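Local coordinates for Aureochrome1-like protein (Ochromonas danica, PDB 6I20) that binds flavin mononucleotide in a PAS-fold domain and, as an aureochrome-like LOV protein, probably senses blue light, at residues Phe18-Pro23 / Ile30-Gln35; Thr80-Asn85 / Thr92-Leu97. All coordinates share one frame; numbering follows the deposited sequence. Where two conformers were deposited one is given.

Contact 1: Phe18-Pro23 / Ile30-Gln35. With FMN (flavin mononucleotide), chain E.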
loop_
_atom_site.group_PDB
_atom_site.type_symbol
_atom_site.label_atom_id
_atom_site.label_comp_id
_atom_site.label_asym_id
_atom_site.label_seq_id
_atom_site.Cartn_x
_atom_site.Cartn_y
_atom_site.Cartn_z
ATOM N N PHE A 18 -1.094 -3.702 6.135
ATOM C CA PHE A 18 -1.947 -3.121 5.143
ATOM C C PHE A 18 -2.425 -1.758 5.601
ATOM O O PHE A 18 -2.387 -1.429 6.794
ATOM C CB PHE A 18 -3.144 -4.054 4.820
ATOM C CG PHE A 18 -4.129 -4.202 5.954
ATOM C CD1 PHE A 18 -3.902 -5.155 6.948
ATOM C CD2 PHE A 18 -5.235 -3.348 6.080
ATOM C CE1 PHE A 18 -4.781 -5.288 8.020
ATOM C CE2 PHE A 18 -6.105 -3.483 7.165
ATOM C CZ PHE A 18 -5.850 -4.431 8.144
ATOM N N VAL A 19 -2.920 -1.010 4.604
ATOM C CA VAL A 19 -3.604 0.252 4.808
ATOM C C VAL A 19 -4.844 0.306 3.937
ATOM O O VAL A 19 -4.960 -0.428 2.953
ATOM C CB VAL A 19 -2.726 1.489 4.475
ATOM C CG1 VAL A 19 -1.496 1.520 5.358
ATOM C CG2 VAL A 19 -2.357 1.533 3.034
ATOM N N ILE A 20 -5.772 1.163 4.332
ATOM C CA ILE A 20 -6.973 1.488 3.566
ATOM C C ILE A 20 -6.926 2.991 3.275
ATOM O O ILE A 20 -6.692 3.778 4.212
ATOM C CB ILE A 20 -8.255 1.177 4.386
ATOM C CG1 ILE A 20 -8.197 -0.255 4.939
ATOM C CG2 ILE A 20 -9.474 1.391 3.521
ATOM C CD1 ILE A 20 -8.105 -1.306 3.859
ATOM N N SER A 21 -7.162 3.382 2.014
ATOM C CA SER A 21 -7.216 4.798 1.652
ATOM C C SER A 21 -8.627 5.167 1.225
ATOM O O SER A 21 -9.461 4.282 0.951
ATOM C CB SER A 21 -6.249 5.140 0.515
ATOM O OG SER A 21 -6.759 4.707 -0.753
ATOM N N ASP A 22 -8.912 6.451 1.180
ATOM C CA ASP A 22 -10.212 6.976 0.768
ATOM C C ASP A 22 -10.052 7.995 -0.353
ATOM O O ASP A 22 -9.657 9.132 -0.097
ATOM C CB ASP A 22 -10.952 7.600 1.957
ATOM C CG ASP A 22 -12.388 8.043 1.625
ATOM O OD1 ASP A 22 -12.741 8.213 0.445
ATOM O OD2 ASP A 22 -13.183 8.226 2.579
ATOM N N PRO A 23 -10.386 7.618 -1.595
ATOM C CA PRO A 23 -10.149 8.505 -2.721
ATOM C C PRO A 23 -11.061 9.720 -2.791
ATOM O O PRO A 23 -10.798 10.619 -3.563
ATOM C CB PRO A 23 -10.326 7.612 -3.925
ATOM C CG PRO A 23 -11.301 6.566 -3.458
ATOM C CD PRO A 23 -10.939 6.309 -2.031
ATOM N N ILE A 30 -4.583 7.715 3.692
ATOM C CA ILE A 30 -4.803 6.565 4.552
ATOM C C ILE A 30 -5.862 6.921 5.606
ATOM O O ILE A 30 -5.756 7.935 6.308
ATOM C CB ILE A 30 -3.512 6.145 5.245
ATOM C CG1 ILE A 30 -2.442 5.704 4.272
ATOM C CG2 ILE A 30 -3.754 5.069 6.293
ATOM C CD1 ILE A 30 -1.062 5.660 4.938
ATOM N N VAL A 31 -6.874 6.043 5.739
ATOM C CA VAL A 31 -7.920 6.152 6.760
ATOM C C VAL A 31 -7.849 4.982 7.778
ATOM O O VAL A 31 -8.552 5.046 8.800
ATOM C CB VAL A 31 -9.356 6.286 6.201
ATOM C CG1 VAL A 31 -9.529 7.612 5.475
ATOM C CG2 VAL A 31 -9.704 5.093 5.321
ATOM N N TYR A 32 -7.011 3.975 7.539
ATOM C CA TYR A 32 -6.825 2.886 8.481
ATOM C C TYR A 32 -5.440 2.306 8.178
ATOM O O TYR A 32 -5.099 2.093 6.992
ATOM C CB TYR A 32 -7.896 1.774 8.288
ATOM C CG TYR A 32 -7.801 0.720 9.347
ATOM C CD1 TYR A 32 -6.943 -0.367 9.194
ATOM C CD2 TYR A 32 -8.543 0.836 10.535
ATOM C CE1 TYR A 32 -6.795 -1.324 10.220
ATOM C CE2 TYR A 32 -8.428 -0.099 11.542
ATOM C CZ TYR A 32 -7.544 -1.160 11.382
ATOM O OH TYR A 32 -7.442 -2.091 12.416
ATOM N N ALA A 33 -4.659 2.010 9.213
ATOM C CA ALA A 33 -3.351 1.353 9.028
ATOM C C ALA A 33 -3.200 0.280 10.058
ATOM O O ALA A 33 -3.490 0.494 11.235
ATOM C CB ALA A 33 -2.203 2.351 9.159
ATOM N N SER A 34 -2.771 -0.899 9.618
ATOM C CA SER A 34 -2.592 -1.996 10.561
ATOM C C SER A 34 -1.356 -1.881 11.412
ATOM O O SER A 34 -0.375 -1.221 11.028
ATOM C CB SER A 34 -2.539 -3.347 9.851
ATOM O OG SER A 34 -1.311 -3.535 9.183
ATOM N N GLN A 35 -1.335 -2.561 12.542
ATOM C CA GLN A 35 -0.151 -2.626 13.369
ATOM C C GLN A 35 1.070 -3.094 12.616
ATOM O O GLN A 35 2.151 -2.577 12.816
ATOM C CB GLN A 35 -0.389 -3.504 14.625
ATOM C CG GLN A 35 0.840 -3.570 15.532
ATOM C CD GLN A 35 1.209 -2.222 16.098
ATOM O OE1 GLN A 35 0.386 -1.627 16.809
ATOM N NE2 GLN A 35 2.417 -1.699 15.759
HETATM N N1 FMN E . 3.236 3.559 -2.349
HETATM C C2 FMN E . 4.345 3.038 -1.782
HETATM O O2 FMN E . 5.460 3.427 -2.201
HETATM N N3 FMN E . 4.312 2.135 -0.772
HETATM C C4 FMN E . 3.134 1.659 -0.267
HETATM O O4 FMN E . 3.146 0.767 0.623
HETATM C C4A FMN E . 1.932 2.200 -0.806
HETATM N N5 FMN E . 0.718 1.783 -0.327
HETATM C C5A FMN E . -0.396 2.262 -0.932
HETATM C C6 FMN E . -1.668 1.842 -0.486
HETATM C C7 FMN E . -2.815 2.290 -1.055
HETATM C C7M FMN E . -4.189 1.782 -0.564
HETATM C C8 FMN E . -2.770 3.227 -2.144
HETATM C C8M FMN E . -4.025 3.717 -2.790
HETATM C C9 FMN E . -1.546 3.655 -2.595
HETATM C C9A FMN E . -0.358 3.191 -2.048
HETATM N N10 FMN E . 0.903 3.682 -2.476
HETATM C C10 FMN E . 2.024 3.147 -1.911
HETATM C "C1'" FMN E . 1.021 4.539 -3.649
HETATM C "C2'" FMN E . 0.964 6.048 -3.387
HETATM O "O2'" FMN E . 0.035 6.290 -2.320
HETATM C "C3'" FMN E . 0.483 6.758 -4.643
HETATM O "O3'" FMN E . -0.773 6.231 -5.104
HETATM C "C4'" FMN E . 1.462 6.745 -5.795
HETATM O "O4'" FMN E . 2.723 7.237 -5.311
HETATM C "C5'" FMN E . 0.975 7.689 -6.946
HETATM O "O5'" FMN E . 0.359 8.897 -6.387
HETATM P P FMN E . 0.367 10.212 -7.319
HETATM O O1P FMN E . -0.224 11.298 -6.506
HETATM O O2P FMN E . 1.772 10.454 -7.685
HETATM O O3P FMN E . -0.483 9.803 -8.515
#
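The first beta hairpin of the PAS fold pairs V19 with A33 and I20 with Y32, antiparallel, and a classic beta bulge interrupts the pairing opposite I20, where V31 and Y32 share one partner. At the bulge the I20 carbonyl oxygen takes two backbone donors: V31 N lies 2.7 Å from I20 O, while Y32 N makes a longer, weak bond to the same atom. I20 N in turn gives its hydrogen to Y32 O at 2.9 Å. At the far end S34 grips F18 twice, through S34 N to F18 O and through F18 N to S34 OG at 3.1 Å; chi1 of S34, 74°, turns OG back to F18 N. CB of S34 rests over one face of the F18 ring, 3.9 Å from its centroid. The Y32 ring runs nearly parallel to that of F18 (14°) but is slid aside, so the two meet mainly at F18 CE2 and Y32 CE1, 3.8 Å apart. V19, on the A33 face, turns CG2 to the flavin, 3.6 Å from FMN C6; S21 OG, hydrogen-bonded to N28, lies near the C8M methyl. S34 OG also bonds to Q16 O and caps F37 N at the start of helix 35-41. Helix 6-13 packs on F18 and I20, helix 45-48 meets A33, and strand 109-119 continues the sheet beyond strand 18-21.

Contact 2: Thr80-Asn85 / Thr92-Leu97. With FMN (flavin mononucleotide), chain E.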
loop_
_atom_site.group_PDB
_atom_site.type_symbol
_atom_site.label_atom_id
_atom_site.label_comp_id
_atom_site.label_asym_id
_atom_site.label_seq_id
_atom_site.Cartn_x
_atom_site.Cartn_y
_atom_site.Cartn_z
ATOM N N THR A 80 0.056 -5.353 -8.728
ATOM C CA THR A 80 1.177 -5.783 -7.920
ATOM C C THR A 80 2.420 -5.082 -8.473
ATOM O O THR A 80 2.702 -5.166 -9.679
ATOM C CB THR A 80 1.416 -7.293 -8.054
ATOM O OG1 THR A 80 0.207 -7.990 -7.782
ATOM C CG2 THR A 80 2.485 -7.774 -7.093
ATOM N N VAL A 81 3.172 -4.457 -7.586
ATOM C CA VAL A 81 4.496 -3.897 -7.964
ATOM C C VAL A 81 5.496 -4.276 -6.885
ATOM O O VAL A 81 5.122 -4.590 -5.727
ATOM C CB VAL A 81 4.543 -2.355 -8.161
ATOM C CG1 VAL A 81 3.633 -1.904 -9.285
ATOM C CG2 VAL A 81 4.256 -1.643 -6.865
ATOM N N VAL A 82 6.760 -4.251 -7.248
ATOM C CA VAL A 82 7.828 -4.353 -6.259
ATOM C C VAL A 82 8.609 -3.046 -6.377
ATOM O O VAL A 82 9.044 -2.684 -7.473
ATOM C CB VAL A 82 8.736 -5.579 -6.474
ATOM C CG1 VAL A 82 9.934 -5.527 -5.550
ATOM C CG2 VAL A 82 7.922 -6.836 -6.179
ATOM N N LEU A 83 8.770 -2.372 -5.258
ATOM C CA LEU A 83 9.500 -1.091 -5.271
ATOM C C LEU A 83 10.204 -0.865 -3.961
ATOM O O LEU A 83 9.851 -1.411 -2.926
ATOM C CB LEU A 83 8.572 0.064 -5.644
ATOM C CG LEU A 83 7.713 0.706 -4.566
ATOM C CD1 LEU A 83 6.929 1.894 -5.145
ATOM C CD2 LEU A 83 6.718 -0.249 -3.920
ATOM N N LEU A 84 11.224 0.008 -4.025
ATOM C CA LEU A 84 11.996 0.340 -2.842
ATOM C C LEU A 84 11.269 1.379 -2.007
ATOM O O LEU A 84 10.827 2.399 -2.539
ATOM C CB LEU A 84 13.369 0.852 -3.267
ATOM C CG LEU A 84 14.398 0.901 -2.133
ATOM C CD1 LEU A 84 14.891 -0.496 -1.763
ATOM C CD2 LEU A 84 15.579 1.806 -2.504
ATOM N N ASN A 85 11.144 1.105 -0.722
ATOM C CA ASN A 85 10.513 2.033 0.202
ATOM C C ASN A 85 11.475 2.302 1.368
ATOM O O ASN A 85 12.486 1.636 1.559
ATOM C CB ASN A 85 9.191 1.474 0.749
ATOM C CG ASN A 85 7.983 1.687 -0.134
ATOM O OD1 ASN A 85 6.890 1.229 0.285
ATOM N ND2 ASN A 85 8.067 2.407 -1.247
ATOM N N THR A 92 16.006 1.295 4.130
ATOM C CA THR A 92 15.214 0.892 2.975
ATOM C C THR A 92 14.840 -0.565 3.014
ATOM O O THR A 92 15.502 -1.375 3.665
ATOM C CB THR A 92 15.911 1.195 1.653
ATOM O OG1 THR A 92 17.169 0.530 1.587
ATOM C CG2 THR A 92 16.147 2.716 1.507
ATOM N N PHE A 93 13.771 -0.878 2.295
ATOM C CA PHE A 93 13.327 -2.253 2.130
ATOM C C PHE A 93 12.625 -2.363 0.804
ATOM O O PHE A 93 12.058 -1.395 0.314
ATOM C CB PHE A 93 12.421 -2.695 3.284
ATOM C CG PHE A 93 11.115 -1.968 3.396
ATOM C CD1 PHE A 93 11.042 -0.741 4.049
ATOM C CD2 PHE A 93 9.933 -2.488 2.870
ATOM C CE1 PHE A 93 9.845 -0.050 4.184
ATOM C CE2 PHE A 93 8.734 -1.801 3.014
ATOM C CZ PHE A 93 8.686 -0.588 3.662
ATOM N N TRP A 94 12.629 -3.574 0.253
ATOM C CA TRP A 94 11.838 -3.857 -0.952
ATOM C C TRP A 94 10.436 -4.267 -0.532
ATOM O O TRP A 94 10.277 -5.128 0.338
ATOM C CB TRP A 94 12.491 -4.945 -1.800
ATOM C CG TRP A 94 13.728 -4.466 -2.480
ATOM C CD1 TRP A 94 15.017 -4.566 -2.032
ATOM C CD2 TRP A 94 13.779 -3.727 -3.691
ATOM N NE1 TRP A 94 15.872 -3.967 -2.925
ATOM C CE2 TRP A 94 15.141 -3.442 -3.951
ATOM C CE3 TRP A 94 12.815 -3.280 -4.588
ATOM C CZ2 TRP A 94 15.542 -2.756 -5.081
ATOM C CZ3 TRP A 94 13.205 -2.649 -5.717
ATOM C CH2 TRP A 94 14.560 -2.389 -5.961
ATOM N N ASN A 95 9.449 -3.660 -1.167
ATOM C CA ASN A 95 8.037 -3.836 -0.836
ATOM C C ASN A 95 7.359 -4.441 -2.062
ATOM O O ASN A 95 7.275 -3.817 -3.113
ATOM C CB ASN A 95 7.451 -2.451 -0.518
ATOM C CG ASN A 95 5.982 -2.437 -0.164
ATOM O OD1 ASN A 95 5.318 -3.479 -0.158
ATOM N ND2 ASN A 95 5.467 -1.255 0.174
ATOM N N GLN A 96 6.827 -5.677 -1.912
ATOM C CA GLN A 96 5.872 -6.215 -2.888
ATOM C C GLN A 96 4.515 -5.742 -2.462
ATOM O O GLN A 96 3.987 -6.160 -1.398
ATOM C CB GLN A 96 5.942 -7.742 -2.967
ATOM C CG GLN A 96 4.979 -8.279 -4.001
ATOM C CD GLN A 96 5.067 -9.783 -4.108
ATOM O OE1 GLN A 96 6.078 -10.280 -4.478
ATOM N NE2 GLN A 96 4.004 -10.480 -3.751
ATOM N N LEU A 97 3.993 -4.765 -3.219
ATOM C CA LEU A 97 2.819 -4.005 -2.889
ATOM C C LEU A 97 1.658 -4.433 -3.768
ATOM O O LEU A 97 1.771 -4.452 -4.969
ATOM C CB LEU A 97 3.121 -2.516 -3.153
ATOM C CG LEU A 97 1.975 -1.554 -3.016
ATOM C CD1 LEU A 97 1.393 -1.506 -1.605
ATOM C CD2 LEU A 97 2.435 -0.144 -3.423
HETATM N N1 FMN E . 3.236 3.559 -2.349
HETATM C C2 FMN E . 4.345 3.038 -1.782
HETATM O O2 FMN E . 5.460 3.427 -2.201
HETATM N N3 FMN E . 4.312 2.135 -0.772
HETATM C C4 FMN E . 3.134 1.659 -0.267
HETATM O O4 FMN E . 3.146 0.767 0.623
HETATM C C4A FMN E . 1.932 2.200 -0.806
HETATM N N5 FMN E . 0.718 1.783 -0.327
HETATM C C5A FMN E . -0.396 2.262 -0.932
HETATM C C6 FMN E . -1.668 1.842 -0.486
HETATM C C7 FMN E . -2.815 2.290 -1.055
HETATM C C7M FMN E . -4.189 1.782 -0.564
HETATM C C8 FMN E . -2.770 3.227 -2.144
HETATM C C8M FMN E . -4.025 3.717 -2.790
HETATM C C9 FMN E . -1.546 3.655 -2.595
HETATM C C9A FMN E . -0.358 3.191 -2.048
HETATM N N10 FMN E . 0.903 3.682 -2.476
HETATM C C10 FMN E . 2.024 3.147 -1.911
HETATM C "C1'" FMN E . 1.021 4.539 -3.649
HETATM C "C2'" FMN E . 0.964 6.048 -3.387
HETATM O "O2'" FMN E . 0.035 6.290 -2.320
HETATM C "C3'" FMN E . 0.483 6.758 -4.643
HETATM O "O3'" FMN E . -0.773 6.231 -5.104
HETATM C "C4'" FMN E . 1.462 6.745 -5.795
HETATM O "O4'" FMN E . 2.723 7.237 -5.311
HETATM C "C5'" FMN E . 0.975 7.689 -6.946
HETATM O "O5'" FMN E . 0.359 8.897 -6.387
HETATM P P FMN E . 0.367 10.212 -7.319
HETATM O O1P FMN E . -0.224 11.298 -6.506
HETATM O O2P FMN E . 1.772 10.454 -7.685
HETATM O O3P FMN E . -0.483 9.803 -8.515
#
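T80 sets its CG2 against Q96 CG at the margin of an antiparallel hairpin, strands 79-86 and 92-103 of the PAS sheet, whose inner face receives the flavin. V81 makes two backbone bonds with L97, and its CG2 packs on L97 CB, the side chains lying side by side. V82, on the other face, fits CG1 near W94 CE3 (3.8 Å) and CG2 against Q96 CB, with helix 121-130 packed on V82 and W94. L83 exchanges backbone bonds with N95 and brings CD1 to 3.6 Å from FMN O2. L84 reaches across to W94: CG, anti to the backbone N (chi1 -165°), carries CD1 over the face of the five-membered ring, 3.8 Å from its centroid. N85 ends the series at the pyrimidine edge of the isoalloxazine. Its CB sits over one face of the F93 ring, and its amide reads the flavin in both directions: OD1 accepts FMN N3-H at 2.9 Å in a nearly straight bond (177°), and ND2 donates to FMN O2 at 3.0 Å and also bonds to L84 O. A leucine in place of N85 would probably leave FMN N3-H and N95 ND2 without their shared acceptor and FMN O2 without the N85 ND2 donor. L97 lays CD2 on the ring system, 3.5 Å from FMN C4A. N95 ND2 bonds weakly to FMN O4 and, more directly, to N85 OD1, 2.9 Å away, approaching from above the carbonyl plane of N85 with the two amide planes turned 73° apart.

How the contacts relate
Contacts 1 and 2 are the two hairpins at the ends of one antiparallel sheet, with strand 109-119 between strands 18-21 and 92-103. Their centres lie about 17 Å apart, on opposite sides of the chain's centre, and their nearest atoms stay about 7 Å apart; the flavin, which both touch, bridges them. The division of labour is chemical: V19 and S21 of contact 1 meet the dimethylbenzene end by van der Waals contact, whereas contact 2 supplies amides and L83 to the pyrimidine end and L97 to the ring system. Q116, on the strand between them, adds another hydrogen bond to FMN, and N52, R54, Q57 and R70 also hydrogen-bond to it.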